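Local structure of fiber protein (Snake adenovirus 1, 4UMI) at residues 115-120 against 138-143; 107-112 against 151-156; 99-104 against 124-129. The protein forms the trimeric spikes at the capsid vertices, whose head, the part described here, probably gives first attachment to a host-cell receptor. All coordinates share one frame; numbering follows the deposited sequence. Where two conformers were deposited one is given.

Interaction 1: 115-120 against 138-143; sequences KGVSFA and AYSGDG
S140 turns its OG anti to its own backbone N (chi1 178°), and this swings the hydroxyl across to S118 O while CB settles over the ring of F119. D142, with CG beside its backbone N, reaches back to the same strand and meets the amide of S118. The two segments are the open end of the hairpin made by strands 118-128 and 131-140. Where the strands still pair, A120 and Y139 form an antiparallel hydrogen-bonded pair, with both backbone bonds in place. Beyond that pair, side chains replace the backbone ladder.

S140 OG donates to S118 O at 2.8 Å, with the donor tilted from the carbonyl plane. The same OG accepts from D142 N at 3.0 Å, which makes an ST turn. Its CB stands 3.6 Å from the centroid of the F119 ring, only 4° off the ring normal. This is a CH-pi contact over the face. F119 also meets the rings of F121 and F148, and V197 packs on both F119 and S140.

D142 OD2 takes the N-H of S118 at 2.9 Å, nearly along its own C-O axis and almost straight (168° at the hydrogen). The methyl CG1 of V117 packs beside D142 CB at 4.0 Å, and the two side chains run alongside each other with opposite headings. Water 1 donates to D142 OD2 and to G116 O. Water 2 joins S118 O to the N of G141.

D142 OD2 therefore has two donors, S118 N and water 1. S118 O likewise has two, S140 OG and water 2. Such bonding would be expected to stabilise a negative charge on D142, and it keeps the splayed strand ends tied after the regular pairing stops.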
ATOM      1  N   LYS A 115      17.326   8.379 -20.943  1.00 32.35           N
ATOM      2  CA  LYS A 115      16.269   8.452 -21.957  1.00 33.15           C
ATOM      3  C   LYS A 115      15.078   9.344 -21.605  1.00 35.41           C
ATOM      4  O   LYS A 115      14.111   9.404 -22.370  1.00 39.83           O
ATOM      5  CB  LYS A 115      15.766   7.047 -22.263  1.00 38.39           C
ATOM      6  CG  LYS A 115      16.885   6.090 -22.635  1.00 52.76           C
ATOM      7  CD  LYS A 115      16.348   4.775 -23.165  1.00 69.75           C
ATOM      8  CE  LYS A 115      17.388   3.671 -23.048  1.00 86.52           C
ATOM      9  NZ  LYS A 115      16.847   2.359 -23.499  1.00108.66           N
ATOM     10  N   GLY A 116      15.123  10.014 -20.451  1.00 30.56           N
ATOM     11  CA  GLY A 116      14.061  10.936 -20.066  1.00 32.97           C
ATOM     12  C   GLY A 116      12.922  10.331 -19.264  1.00 27.48           C
ATOM     13  O   GLY A 116      11.957  11.033 -18.938  1.00 32.68           O
ATOM     14  N   VAL A 117      13.004   9.044 -18.947  1.00 22.28           N
ATOM     15  CA  VAL A 117      12.025   8.448 -18.022  1.00 19.95           C
ATOM     16  C   VAL A 117      12.317   8.993 -16.644  1.00 18.15           C
ATOM     17  O   VAL A 117      13.463   9.072 -16.264  1.00 18.92           O
ATOM     18  CB  VAL A 117      12.126   6.907 -17.995  1.00 21.97           C
ATOM     19  CG1 VAL A 117      11.229   6.294 -16.930  1.00 21.24           C
ATOM     20  CG2 VAL A 117      11.810   6.302 -19.356  1.00 25.77           C
ATOM     21  N   SER A 118      11.275   9.307 -15.892  1.00 17.80           N
ATOM     22  CA  SER A 118      11.436   9.840 -14.560  1.00 18.19           C
ATOM     23  C   SER A 118      10.602   9.079 -13.555  1.00 17.90           C
ATOM     24  O   SER A 118       9.463   8.692 -13.857  1.00 18.50           O
ATOM     25  CB  SER A 118      11.215  11.325 -14.510  0.50 21.77           C
ATOM     26  OG  SER A 118       9.887  11.609 -14.755  0.50 22.62           O
ATOM     27  N   PHE A 119      11.198   8.866 -12.389  1.00 15.67           N
ATOM     28  CA  PHE A 119      10.555   8.256 -11.239  1.00 14.71           C
ATOM     29  C   PHE A 119      10.594   9.190 -10.049  1.00 15.09           C
ATOM     30  O   PHE A 119      11.561   9.921  -9.885  1.00 16.86           O
ATOM     31  CB  PHE A 119      11.252   6.954 -10.794  1.00 15.87           C
ATOM     32  CG  PHE A 119      10.742   5.739 -11.468  1.00 15.03           C
ATOM     33  CD1 PHE A 119      11.108   5.400 -12.749  1.00 15.90           C
ATOM     34  CD2 PHE A 119       9.931   4.883 -10.770  1.00 14.38           C
ATOM     35  CE1 PHE A 119      10.629   4.261 -13.321  1.00 16.46           C
ATOM     36  CE2 PHE A 119       9.444   3.736 -11.333  1.00 16.12           C
ATOM     37  CZ  PHE A 119       9.813   3.415 -12.610  1.00 16.44           C
ATOM     38  N   ALA A 120       9.576   9.131  -9.195  1.00 14.33           N
ATOM     39  CA  ALA A 120       9.655   9.686  -7.863  1.00 13.62           C
ATOM     40  C   ALA A 120       9.660   8.543  -6.898  1.00 12.97           C
ATOM     41  O   ALA A 120       8.867   7.587  -7.003  1.00 14.29           O
ATOM     42  CB  ALA A 120       8.497  10.604  -7.599  1.00 16.06           C
ATOM     43  N   ALA A 138       7.224   4.063  -4.865  1.00 11.38           N
ATOM     44  CA  ALA A 138       7.732   4.402  -6.195  1.00 11.84           C
ATOM     45  C   ALA A 138       6.587   4.760  -7.135  1.00 11.82           C
ATOM     46  O   ALA A 138       5.554   4.085  -7.122  1.00 11.86           O
ATOM     47  CB  ALA A 138       8.468   3.217  -6.791  1.00 12.99           C
ATOM     48  N   TYR A 139       6.778   5.783  -7.957  1.00 12.62           N
ATOM     49  CA  TYR A 139       5.775   6.190  -8.939  1.00 12.68           C
ATOM     50  C   TYR A 139       6.442   6.667 -10.207  1.00 12.96           C
ATOM     51  O   TYR A 139       7.438   7.387 -10.159  1.00 13.39           O
ATOM     52  CB  TYR A 139       4.921   7.367  -8.394  1.00 13.98           C
ATOM     53  CG  TYR A 139       4.080   8.022  -9.476  1.00 12.95           C
ATOM     54  CD1 TYR A 139       2.943   7.410  -9.958  1.00 14.91           C
ATOM     55  CD2 TYR A 139       4.463   9.217 -10.074  1.00 15.12           C
ATOM     56  CE1 TYR A 139       2.208   7.934 -11.006  1.00 15.38           C
ATOM     57  CE2 TYR A 139       3.734   9.752 -11.107  1.00 16.92           C
ATOM     58  CZ  TYR A 139       2.608   9.115 -11.567  1.00 16.73           C
ATOM     59  OH  TYR A 139       1.871   9.613 -12.612  1.00 20.76           O
ATOM     60  N   SER A 140       5.907   6.258 -11.366  1.00 12.30           N
ATOM     61  CA  SER A 140       6.263   6.938 -12.601  1.00 13.39           C
ATOM     62  C   SER A 140       5.003   7.031 -13.461  1.00 14.42           C
ATOM     63  O   SER A 140       4.276   6.060 -13.563  1.00 16.59           O
ATOM     64  CB  SER A 140       7.317   6.155 -13.371  1.00 13.54           C
ATOM     65  OG  SER A 140       7.626   6.782 -14.600  1.00 15.66           O
ATOM     66  N   GLY A 141       4.873   8.133 -14.187  1.00 17.29           N
ATOM     67  CA  GLY A 141       3.820   8.253 -15.181  1.00 21.15           C
ATOM     68  C   GLY A 141       4.200   7.578 -16.498  1.00 22.04           C
ATOM     69  O   GLY A 141       3.372   7.409 -17.384  1.00 28.13           O
ATOM     70  N   ASP A 142       5.460   7.327 -16.674  1.00 18.00           N
ATOM     71  CA  ASP A 142       5.997   6.800 -17.903  1.00 19.01           C
ATOM     72  C   ASP A 142       5.782   5.317 -18.031  1.00 18.86           C
ATOM     73  O   ASP A 142       5.449   4.615 -17.066  1.00 22.04           O
ATOM     74  CB  ASP A 142       7.478   7.123 -17.966  1.00 22.07           C
ATOM     75  CG  ASP A 142       7.757   8.630 -17.988  1.00 21.09           C
ATOM     76  OD1 ASP A 142       6.980   9.381 -18.656  1.00 28.15           O
ATOM     77  OD2 ASP A 142       8.728   9.073 -17.302  1.00 22.80           O
ATOM     78  N   GLY A 143       5.884   4.839 -19.249  1.00 19.36           N
ATOM     79  CA  GLY A 143       6.092   3.429 -19.479  1.00 20.04           C
ATOM     80  C   GLY A 143       7.562   3.119 -19.305  1.00 20.63           C
ATOM     81  O   GLY A 143       8.442   3.998 -19.302  1.00 23.85           O
TER
HETATM   82  O   HOH W   1       9.480  11.773 -17.773  1.00 36.33           O
HETATM   83  O   HOH W   2       7.050  10.176 -14.126  1.00 29.20           O

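Interaction 2: 107-112 against 151-156; sequences IAEELQ and PASAEL
Residues 107-112, on the strand that is outermost in this chain's sheet, run extended past the turn that leads from strand 148-151 into helix 154-161, with the CA atoms of L111 and A152 6.9 Å apart. The motif is a helix N-terminus with S153 as N-cap, and E109 of the strand grips it from outside the helix. This ties the four-stranded sheet that holds strand 101-112 to the only helix of the head domain.

E109 CG lies anti to the backbone N (chi1 -172°), and the chain stays extended beyond it, which carries the carboxylate straight across to S153. Both oxygens are used there. OE1 receives S153 OG at 2.6 Å and OE2 receives S153 N at 2.8 Å. Each is met on its syn side, somewhat out of the carboxylate plane. L156 covers the carboxylate as well, with its CB 3.5 Å from E109 OE1. A negative group at the start of a helix would be expected to suit the helix dipole.

I107 and E155 meet head-on, one from the strand and one from the helix. The CD1 of I107 meets E155 CG at 3.7 Å, and its CG2 lies near the carboxylate. P97 and L96 of the second subunit pack on I107 and E155 in turn. At the other end, L111 sets CG against P151 O. L111 CD2 reaches A152 CB at 4.2 Å, and L111 CD1 reaches L156 CD2 at 4.3 Å.

Water 3 donates to E109 OE2 and P151 O, while water 4 links P151 O to Q112 N. The capping bond itself runs from L156 N to S153 OG at 3.0 Å, nearly straight at 168°.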
ATOM      1  N   ILE A 107      11.399  11.101   3.265  1.00 16.06           N
ATOM      2  CA  ILE A 107      12.093  11.865   2.230  1.00 16.12           C
ATOM      3  C   ILE A 107      11.579  11.436   0.856  1.00 16.44           C
ATOM      4  O   ILE A 107      11.070  10.344   0.692  1.00 15.31           O
ATOM      5  CB  ILE A 107      13.643  11.659   2.283  1.00 18.53           C
ATOM      6  CG1 ILE A 107      14.066  10.199   2.058  1.00 19.01           C
ATOM      7  CG2 ILE A 107      14.226  12.189   3.579  1.00 19.67           C
ATOM      8  CD1 ILE A 107      15.557   9.920   1.923  1.00 21.40           C
ATOM      9  N   ALA A 108      11.725  12.272  -0.145  1.00 17.05           N
ATOM     10  CA  ALA A 108      11.367  11.959  -1.502  1.00 16.25           C
ATOM     11  C   ALA A 108      12.380  12.529  -2.449  1.00 16.65           C
ATOM     12  O   ALA A 108      13.043  13.531  -2.147  1.00 18.29           O
ATOM     13  CB  ALA A 108      10.003  12.469  -1.859  1.00 18.24           C
ATOM     14  N   GLU A 109      12.493  11.923  -3.631  1.00 16.70           N
ATOM     15  CA  GLU A 109      13.528  12.306  -4.590  1.00 17.54           C
ATOM     16  C   GLU A 109      13.044  11.933  -5.986  1.00 16.12           C
ATOM     17  O   GLU A 109      12.407  10.887  -6.163  1.00 16.79           O
ATOM     18  CB  GLU A 109      14.775  11.507  -4.218  1.00 21.83           C
ATOM     19  CG  GLU A 109      16.038  11.841  -4.938  1.00 23.25           C
ATOM     20  CD  GLU A 109      17.187  11.147  -4.254  1.00 21.79           C
ATOM     21  OE1 GLU A 109      17.228  11.103  -2.981  1.00 25.76           O
ATOM     22  OE2 GLU A 109      18.056  10.660  -4.989  1.00 25.46           O
ATOM     23  N   GLU A 110      13.401  12.730  -6.982  1.00 16.47           N
ATOM     24  CA  GLU A 110      13.075  12.468  -8.373  1.00 16.56           C
ATOM     25  C   GLU A 110      14.337  11.998  -9.068  1.00 17.07           C
ATOM     26  O   GLU A 110      15.382  12.630  -8.919  1.00 20.76           O
ATOM     27  CB  GLU A 110      12.556  13.746  -9.025  1.00 21.64           C
ATOM     28  CG  GLU A 110      12.044  13.551 -10.435  1.00 25.10           C
ATOM     29  CD  GLU A 110      10.635  13.037 -10.485  1.00 32.79           C
ATOM     30  OE1 GLU A 110       9.906  13.174  -9.481  1.00 33.44           O
ATOM     31  OE2 GLU A 110      10.261  12.483 -11.539  1.00 39.92           O
ATOM     32  N   LEU A 111      14.241  10.879  -9.779  1.00 16.57           N
ATOM     33  CA  LEU A 111      15.344  10.305 -10.554  1.00 18.17           C
ATOM     34  C   LEU A 111      14.969  10.266 -12.021  1.00 17.39           C
ATOM     35  O   LEU A 111      13.822  10.089 -12.379  1.00 18.05           O
ATOM     36  CB  LEU A 111      15.682   8.876 -10.112  1.00 20.69           C
ATOM     37  CG  LEU A 111      16.427   8.739  -8.795  1.00 21.66           C
ATOM     38  CD1 LEU A 111      15.675   9.260  -7.597  1.00 28.88           C
ATOM     39  CD2 LEU A 111      16.872   7.331  -8.520  1.00 23.23           C
ATOM     40  N   GLN A 112      15.965  10.451 -12.875  1.00 20.45           N
ATOM     41  CA  GLN A 112      15.714  10.436 -14.296  1.00 21.08           C
ATOM     42  C   GLN A 112      16.857   9.695 -14.977  1.00 21.25           C
ATOM     43  O   GLN A 112      18.033   9.847 -14.609  1.00 23.86           O
ATOM     44  CB  GLN A 112      15.600  11.877 -14.795  1.00 26.03           C
ATOM     45  CG  GLN A 112      15.213  12.044 -16.250  1.00 30.99           C
ATOM     46  CD  GLN A 112      15.036  13.504 -16.641  1.00 39.40           C
ATOM     47  OE1 GLN A 112      14.714  14.353 -15.807  1.00 56.38           O
ATOM     48  NE2 GLN A 112      15.240  13.797 -17.909  1.00 55.79           N
ATOM     49  N   PRO A 151      21.282   7.835 -11.012  1.00 22.91           N
ATOM     50  CA  PRO A 151      21.960   8.196  -9.789  1.00 22.62           C
ATOM     51  C   PRO A 151      20.999   8.573  -8.689  1.00 22.84           C
ATOM     52  O   PRO A 151      20.013   9.266  -8.946  1.00 23.42           O
ATOM     53  CB  PRO A 151      22.780   9.430 -10.188  1.00 27.27           C
ATOM     54  CG  PRO A 151      22.767   9.489 -11.664  1.00 33.92           C
ATOM     55  CD  PRO A 151      21.543   8.780 -12.112  1.00 24.39           C
ATOM     56  N   ALA A 152      21.276   8.080  -7.488  1.00 22.59           N
ATOM     57  CA  ALA A 152      20.472   8.382  -6.302  1.00 21.45           C
ATOM     58  C   ALA A 152      21.331   9.138  -5.301  1.00 22.27           C
ATOM     59  O   ALA A 152      22.547   8.961  -5.258  1.00 23.78           O
ATOM     60  CB  ALA A 152      20.000   7.094  -5.691  1.00 22.88           C
ATOM     61  N   SER A 153      20.697   9.966  -4.483  1.00 20.80           N
ATOM     62  CA  SER A 153      21.413  10.660  -3.407  1.00 21.23           C
ATOM     63  C   SER A 153      22.081   9.694  -2.428  1.00 22.21           C
ATOM     64  O   SER A 153      21.711   8.521  -2.328  1.00 21.03           O
ATOM     65  CB  SER A 153      20.464  11.561  -2.632  1.00 20.78           C
ATOM     66  OG  SER A 153      19.541  10.827  -1.851  1.00 21.70           O
ATOM     67  N   ALA A 154      23.063  10.189  -1.676  1.00 21.49           N
ATOM     68  CA  ALA A 154      23.659   9.389  -0.633  1.00 21.30           C
ATOM     69  C   ALA A 154      22.626   8.953   0.383  1.00 20.85           C
ATOM     70  O   ALA A 154      22.681   7.846   0.895  1.00 21.61           O
ATOM     71  CB  ALA A 154      24.744  10.182   0.060  1.00 24.29           C
ATOM     72  N   GLU A 155      21.690   9.843   0.710  1.00 20.44           N
ATOM     73  CA  GLU A 155      20.690   9.521   1.725  1.00 19.75           C
ATOM     74  C   GLU A 155      19.762   8.414   1.253  1.00 18.60           C
ATOM     75  O   GLU A 155      19.517   7.458   1.994  1.00 19.73           O
ATOM     76  CB  GLU A 155      19.896  10.752   2.104  1.00 21.25           C
ATOM     77  CG  GLU A 155      18.987  10.514   3.294  1.00 23.99           C
ATOM     78  CD  GLU A 155      18.330  11.775   3.857  1.00 26.63           C
ATOM     79  OE1 GLU A 155      18.417  12.860   3.257  1.00 29.75           O
ATOM     80  OE2 GLU A 155      17.683  11.636   4.904  1.00 27.85           O
ATOM     81  N   LEU A 156      19.263   8.530   0.022  1.00 18.46           N
ATOM     82  CA  LEU A 156      18.397   7.465  -0.508  1.00 18.42           C
ATOM     83  C   LEU A 156      19.162   6.150  -0.654  1.00 19.07           C
ATOM     84  O   LEU A 156      18.637   5.072  -0.336  1.00 18.78           O
ATOM     85  CB  LEU A 156      17.780   7.879  -1.825  1.00 18.20           C
ATOM     86  CG  LEU A 156      16.788   6.891  -2.430  1.00 18.69           C
ATOM     87  CD1 LEU A 156      15.643   6.525  -1.496  1.00 19.10           C
ATOM     88  CD2 LEU A 156      16.238   7.449  -3.724  1.00 19.61           C
TER
HETATM   89  O   HOH W   3      18.580  11.791  -7.480  1.00 41.15           O
HETATM   90  O   HOH W   4      18.586  10.697 -11.116  1.00 28.06           O

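Interaction 3: 99-104 against 124-129; sequences PPSKTS and REEELG
K102 and E127 run next to each other off one face of the sheet. The lysine CE comes 3.3 Å from E127 OE1. Its NZ stays 4.3 Å from that oxygen, beyond a salt bridge, so the pair touches alongside. Their backbones make an antiparallel hydrogen-bonded pair, closed by K102 N to E127 O and E127 N to K102 O. This is the open end of the hairpin, away from the turn that joins strands 101-112 and 118-128.

S104 turns its OG to the position between backbone N and carbonyl carbon (chi1 50°), and there it faces the carboxylate of E125. The hydroxyl donates to OE2 at 2.6 Å, on the anti side and 29° out of the carboxylate plane. E127 OE2 lies close to E125 OE2, at 3.1 Å, two acceptors with no bond between them. The other E125 oxygen, OE1, makes a salt bridge with R134.

S101 and T103 point from the other face, with L128 and E126. The CB atoms of S101 and L128 meet at 3.9 Å. T103 crosses R124 at an angle, its CG2 4.2 Å from the arginine CG. The strongest polar partners of R124 and E126 are on other chains. R124 NH2 forms a salt bridge with E126 of the second subunit, and E126 OE1 forms one with R124 of the third subunit.

At the loop end, G129 N donates to P100 O, and P99 CB packs 3.6 Å from G129 CA.

The side chains thus divide their work by face. K102, E127 and the S104-E125 bond give one face a polar, charged character. On the face of R124 and E126, a ring of R124-E126 salt bridges, each between different subunits, links the three chains. Two acidic groups set so close would probably raise the proton affinity of E125 or E127, an effect the S104 hydroxyl and R134 should offset for E125.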
ATOM      1  N   PRO A  99       1.788   0.639  21.585  1.00 18.24           N
ATOM      2  CA  PRO A  99       3.070   1.183  22.001  1.00 18.98           C
ATOM      3  C   PRO A  99       3.258   2.573  21.410  1.00 18.82           C
ATOM      4  O   PRO A  99       2.495   3.017  20.535  1.00 18.70           O
ATOM      5  CB  PRO A  99       4.058   0.246  21.345  1.00 19.91           C
ATOM      6  CG  PRO A  99       3.385  -0.157  20.061  1.00 20.24           C
ATOM      7  CD  PRO A  99       1.933  -0.310  20.453  1.00 18.98           C
ATOM      8  N   PRO A 100       4.287   3.301  21.860  1.00 17.85           N
ATOM      9  CA  PRO A 100       4.539   4.588  21.257  1.00 18.41           C
ATOM     10  C   PRO A 100       5.024   4.412  19.809  1.00 17.19           C
ATOM     11  O   PRO A 100       5.639   3.378  19.467  1.00 17.05           O
ATOM     12  CB  PRO A 100       5.638   5.177  22.135  1.00 20.71           C
ATOM     13  CG  PRO A 100       6.274   4.041  22.763  1.00 18.92           C
ATOM     14  CD  PRO A 100       5.237   2.982  22.929  1.00 19.02           C
ATOM     15  N   SER A 101       4.810   5.410  18.950  1.00 16.93           N
ATOM     16  CA  SER A 101       5.250   5.348  17.561  1.00 17.36           C
ATOM     17  C   SER A 101       5.680   6.722  17.104  1.00 17.48           C
ATOM     18  O   SER A 101       5.224   7.734  17.650  1.00 18.87           O
ATOM     19  CB  SER A 101       4.142   4.776  16.695  1.00 19.67           C
ATOM     20  OG  SER A 101       3.033   5.620  16.711  1.00 23.59           O
ATOM     21  N   LYS A 102       6.520   6.759  16.078  1.00 16.55           N
ATOM     22  CA  LYS A 102       6.846   8.000  15.426  1.00 17.40           C
ATOM     23  C   LYS A 102       7.335   7.711  14.031  1.00 18.37           C
ATOM     24  O   LYS A 102       7.763   6.585  13.712  1.00 16.99           O
ATOM     25  CB  LYS A 102       7.904   8.793  16.168  1.00 18.01           C
ATOM     26  CG  LYS A 102       9.286   8.192  16.140  1.00 18.55           C
ATOM     27  CD  LYS A 102      10.219   9.033  16.985  1.00 20.49           C
ATOM     28  CE  LYS A 102      11.604   8.448  17.057  1.00 20.39           C
ATOM     29  NZ  LYS A 102      12.522   9.347  17.797  1.00 23.96           N
ATOM     30  N   THR A 103       7.288   8.727  13.182  1.00 18.52           N
ATOM     31  CA  THR A 103       7.947   8.705  11.875  1.00 17.32           C
ATOM     32  C   THR A 103       9.330   9.292  12.004  1.00 18.57           C
ATOM     33  O   THR A 103       9.459  10.458  12.381  1.00 21.99           O
ATOM     34  CB  THR A 103       7.146   9.489  10.865  1.00 19.68           C
ATOM     35  OG1 THR A 103       5.817   8.969  10.808  1.00 22.33           O
ATOM     36  CG2 THR A 103       7.757   9.391   9.483  1.00 19.33           C
ATOM     37  N   SER A 104      10.364   8.479  11.803  1.00 18.40           N
ATOM     38  CA  SER A 104      11.741   8.885  12.021  1.00 19.18           C
ATOM     39  C   SER A 104      12.444   9.322  10.740  1.00 19.65           C
ATOM     40  O   SER A 104      13.495   9.938  10.790  1.00 20.88           O
ATOM     41  CB  SER A 104      12.508   7.761  12.694  1.00 19.53           C
ATOM     42  OG  SER A 104      12.303   6.567  11.987  1.00 21.48           O
ATOM     43  N   ARG A 124      10.354   6.122   3.722  1.00 13.63           N
ATOM     44  CA  ARG A 124       9.741   6.400   5.003  1.00 14.92           C
ATOM     45  C   ARG A 124      10.196   5.386   6.026  1.00 15.02           C
ATOM     46  O   ARG A 124      10.300   4.212   5.715  1.00 16.66           O
ATOM     47  CB  ARG A 124       8.221   6.493   4.876  1.00 16.71           C
ATOM     48  CG  ARG A 124       7.477   6.910   6.107  1.00 20.55           C
ATOM     49  CD  ARG A 124       5.986   6.682   5.846  1.00 27.61           C
ATOM     50  NE  ARG A 124       5.374   7.703   5.028  1.00 36.91           N
ATOM     51  CZ  ARG A 124       4.125   7.651   4.555  1.00 41.63           C
ATOM     52  NH1 ARG A 124       3.349   6.589   4.818  1.00 38.49           N
ATOM     53  NH2 ARG A 124       3.640   8.657   3.802  1.00 38.80           N
ATOM     54  N   GLU A 125      10.485   5.841   7.248  1.00 15.60           N
ATOM     55  CA  GLU A 125      10.743   4.950   8.367  1.00 15.77           C
ATOM     56  C   GLU A 125       9.761   5.287   9.474  1.00 16.00           C
ATOM     57  O   GLU A 125       9.616   6.441   9.897  1.00 17.59           O
ATOM     58  CB  GLU A 125      12.187   5.038   8.856  1.00 17.89           C
ATOM     59  CG  GLU A 125      12.432   4.066   9.984  1.00 18.70           C
ATOM     60  CD  GLU A 125      13.836   4.102  10.515  1.00 23.31           C
ATOM     61  OE1 GLU A 125      14.750   3.601   9.856  1.00 27.90           O
ATOM     62  OE2 GLU A 125      14.033   4.613  11.623  1.00 31.48           O
ATOM     63  N   GLU A 126       9.090   4.239   9.967  1.00 15.85           N
ATOM     64  CA  GLU A 126       8.209   4.340  11.144  1.00 16.85           C
ATOM     65  C   GLU A 126       8.835   3.482  12.236  1.00 16.46           C
ATOM     66  O   GLU A 126       9.338   2.389  11.959  1.00 17.99           O
ATOM     67  CB  GLU A 126       6.780   3.809  10.867  1.00 19.13           C
ATOM     68  CG  GLU A 126       5.869   4.041  12.062  1.00 28.05           C
ATOM     69  CD  GLU A 126       4.514   3.353  12.054  1.00 27.99           C
ATOM     70  OE1 GLU A 126       4.080   2.792  11.048  1.00 31.15           O
ATOM     71  OE2 GLU A 126       3.847   3.362  13.113  1.00 25.82           O
ATOM     72  N   GLU A 127       8.802   3.948  13.470  1.00 16.02           N
ATOM     73  CA  GLU A 127       9.175   3.142  14.599  1.00 16.50           C
ATOM     74  C   GLU A 127       7.936   2.950  15.430  1.00 17.44           C
ATOM     75  O   GLU A 127       7.214   3.908  15.698  1.00 17.86           O
ATOM     76  CB  GLU A 127      10.257   3.825  15.386  1.00 16.30           C
ATOM     77  CG  GLU A 127      11.572   3.960  14.630  1.00 19.28           C
ATOM     78  CD  GLU A 127      12.553   4.876  15.298  1.00 22.22           C
ATOM     79  OE1 GLU A 127      12.328   5.298  16.430  1.00 25.47           O
ATOM     80  OE2 GLU A 127      13.563   5.194  14.664  1.00 24.73           O
ATOM     81  N   LEU A 128       7.668   1.734  15.884  1.00 16.12           N
ATOM     82  CA  LEU A 128       6.482   1.494  16.738  1.00 16.54           C
ATOM     83  C   LEU A 128       6.887   0.432  17.731  1.00 16.88           C
ATOM     84  O   LEU A 128       7.196  -0.726  17.356  1.00 16.43           O
ATOM     85  CB  LEU A 128       5.225   1.101  15.959  1.00 21.25           C
ATOM     86  CG  LEU A 128       5.147  -0.123  15.097  1.00 25.26           C
ATOM     87  CD1 LEU A 128       3.667  -0.450  14.834  1.00 26.25           C
ATOM     88  CD2 LEU A 128       5.861   0.169  13.794  1.00 35.00           C
ATOM     89  N   GLY A 129       6.918   0.788  19.002  1.00 17.05           N
ATOM     90  CA  GLY A 129       7.368  -0.157  19.991  1.00 17.10           C
ATOM     91  C   GLY A 129       8.745  -0.675  19.679  1.00 17.27           C
ATOM     92  O   GLY A 129       9.668   0.105  19.446  1.00 17.33           O
TER

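Overall arrangement
The three contacts follow one antiparallel sheet of the fibre head. Strand 118-128 serves interactions 1 and 3 at its two ends, whose centres lie 29 Å apart on opposite sides of the chain's centre. Strand 101-112 serves interactions 2 and 3, 22 Å apart. Interactions 1 and 2 are neighbours, 13 Å centre to centre, and touch: F119 O lies 2.8 Å from L111 N, a probable hydrogen bond, and S118 CB packs on E110. Interaction 2 alone brings in the helix. All three reach other subunits, through packing in interactions 1 and 2 and, in interaction 3, also through salt bridges to residues of the other two chains.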